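Local structure of putative fimbrial associated sortase-like protein (Corynebacterium diphtheriae, 6BWE) at residues Q66-Q71 against L113-T118. The protein is probably a class C sortase, a cysteine transpeptidase that joins pilin subunits into covalently linked pili. The protein carries 2 engineered substitutions. Residues are numbered along the deposited sequence; the frame is centred on the assembly and turned at random.
Sequences QQLNPQ and LPVGGT
L68 and Q67 meet L113 and V115 in a small, buried, purely apolar contact between two loops of the sortase beta-barrel, with no hydrogen bond from one to the other. Residues 66-71 lie at the start of the loop between helix 59-66 and strand 77-83 and open with a type II beta turn, Q66 to N69; residues 113-118 belong to the connection between strands 105-107 and 123-125. The turn puts L68 at its third position, so that its isobutyl group reaches across to the other loop. There the two methyls divide the work: CD1 faces L113 CD2 at 4.3 Å, while CD2 lies 4.0 Å from CG1 of V115, L68 and V115 running past each other in opposite directions. V152 of strand 147-152 packs against both L68 and V115, and helix 24-39 contributes Y37 beside L113. On the loop carrying L113, an inverse gamma turn centred on P114 closes with a 2.8 Å hydrogen bond from V115 N to L113 O. Q67 takes part through its CB and CG: a bend at chi2 (-60°) carries the amide away from L113, and its NE2 bonds to D63. The Q67 and L113 side chains cross at about a right angle, L113 CD1 lying 3.5 Å from Q67 CB and 3.9 Å from Q67 CG.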
loop_
_atom_site.group_PDB
_atom_site.type_symbol
_atom_site.label_atom_id
_atom_site.label_comp_id
_atom_site.label_asym_id
_atom_site.label_seq_id
_atom_site.Cartn_x
_atom_site.Cartn_y
_atom_site.Cartn_z
ATOM N N GLN A 66 -10.923 -12.552 3.328
ATOM C CA GLN A 66 -11.150 -13.364 4.525
ATOM C C GLN A 66 -11.308 -12.529 5.806
ATOM O O GLN A 66 -11.822 -13.028 6.815
ATOM C CB GLN A 66 -9.992 -14.353 4.698
ATOM C CG GLN A 66 -9.847 -15.316 3.553
ATOM C CD GLN A 66 -8.669 -16.242 3.800
ATOM O OE1 GLN A 66 -8.645 -16.951 4.807
ATOM N NE2 GLN A 66 -7.680 -16.209 2.925
ATOM N N GLN A 67 -10.866 -11.262 5.795
ATOM C CA GLN A 67 -10.902 -10.473 7.034
ATOM C C GLN A 67 -12.328 -9.980 7.262
ATOM O O GLN A 67 -13.063 -9.712 6.307
ATOM C CB GLN A 67 -9.953 -9.307 7.003
ATOM C CG GLN A 67 -8.489 -9.697 6.742
ATOM C CD GLN A 67 -7.917 -10.644 7.786
ATOM O OE1 GLN A 67 -8.295 -10.593 8.972
ATOM N NE2 GLN A 67 -6.939 -11.477 7.372
ATOM N N LEU A 68 -12.675 -9.839 8.528
ATOM C CA LEU A 68 -13.986 -9.424 8.965
ATOM C C LEU A 68 -15.095 -10.300 8.375
ATOM O O LEU A 68 -16.182 -9.811 8.074
ATOM C CB LEU A 68 -14.213 -7.934 8.696
ATOM C CG LEU A 68 -13.173 -6.985 9.308
ATOM C CD1 LEU A 68 -13.445 -5.571 8.886
ATOM C CD2 LEU A 68 -13.164 -7.087 10.810
ATOM N N ASN A 69 -14.825 -11.592 8.251
ATOM C CA ASN A 69 -15.740 -12.518 7.564
ATOM C C ASN A 69 -15.576 -13.933 8.099
ATOM O O ASN A 69 -15.269 -14.877 7.343
ATOM C CB ASN A 69 -15.431 -12.437 6.091
ATOM C CG ASN A 69 -16.319 -13.288 5.215
ATOM O OD1 ASN A 69 -17.432 -13.671 5.588
ATOM N ND2 ASN A 69 -15.824 -13.548 3.985
ATOM N N PRO A 70 -15.790 -14.116 9.406
ATOM C CA PRO A 70 -15.619 -15.446 9.993
ATOM C C PRO A 70 -16.697 -16.417 9.500
ATOM O O PRO A 70 -16.478 -17.595 9.472
ATOM C CB PRO A 70 -15.819 -15.186 11.501
ATOM C CG PRO A 70 -16.715 -14.022 11.531
ATOM C CD PRO A 70 -16.167 -13.143 10.427
ATOM N N GLN A 71 -17.837 -15.893 9.096
ATOM C CA GLN A 71 -18.886 -16.685 8.496
ATOM C C GLN A 71 -18.491 -17.159 7.070
ATOM O O GLN A 71 -19.194 -17.970 6.515
ATOM C CB GLN A 71 -20.239 -15.929 8.552
ATOM C CG GLN A 71 -20.391 -14.646 7.692
ATOM C CD GLN A 71 -19.782 -13.362 8.269
ATOM O OE1 GLN A 71 -18.864 -13.392 9.098
ATOM N NE2 GLN A 71 -20.297 -12.221 7.817
ATOM N N LEU A 113 -8.350 -1.728 7.196
ATOM C CA LEU A 113 -9.702 -2.102 7.574
ATOM C C LEU A 113 -10.157 -1.291 8.792
ATOM O O LEU A 113 -9.318 -0.920 9.626
ATOM C CB LEU A 113 -9.713 -3.585 7.937
ATOM C CG LEU A 113 -9.463 -4.585 6.819
ATOM C CD1 LEU A 113 -9.226 -5.940 7.446
ATOM C CD2 LEU A 113 -10.627 -4.619 5.843
ATOM N N PRO A 114 -11.477 -0.998 8.906
ATOM C CA PRO A 114 -11.889 0.005 9.898
ATOM C C PRO A 114 -12.110 -0.617 11.275
ATOM O O PRO A 114 -13.241 -0.741 11.728
ATOM C CB PRO A 114 -13.158 0.580 9.288
ATOM C CG PRO A 114 -13.773 -0.574 8.576
ATOM C CD PRO A 114 -12.551 -1.221 7.921
ATOM N N VAL A 115 -11.000 -1.016 11.898
ATOM C CA VAL A 115 -10.961 -1.586 13.250
ATOM C C VAL A 115 -10.167 -0.697 14.221
ATOM O O VAL A 115 -9.920 -1.114 15.332
ATOM C CB VAL A 115 -10.433 -3.022 13.252
ATOM C CG1 VAL A 115 -11.409 -3.926 12.530
ATOM C CG2 VAL A 115 -9.036 -3.132 12.614
ATOM N N GLY A 116 -9.800 0.517 13.795
ATOM C CA GLY A 116 -9.069 1.467 14.647
ATOM C C GLY A 116 -7.597 1.103 14.773
ATOM O O GLY A 116 -7.154 0.045 14.281
ATOM N N GLY A 117 -6.836 1.996 15.402
ATOM C CA GLY A 117 -5.416 1.806 15.633
ATOM C C GLY A 117 -4.669 3.029 15.183
ATOM O O GLY A 117 -4.976 3.629 14.133
ATOM N N THR A 118 -3.674 3.422 15.946
ATOM C CA THR A 118 -2.859 4.564 15.511
ATOM C C THR A 118 -2.069 4.126 14.296
ATOM O O THR A 118 -1.644 2.995 14.204
ATOM C CB THR A 118 -1.993 5.128 16.637
ATOM O OG1 THR A 118 -1.167 4.088 17.155
ATOM C CG2 THR A 118 -2.894 5.660 17.738
#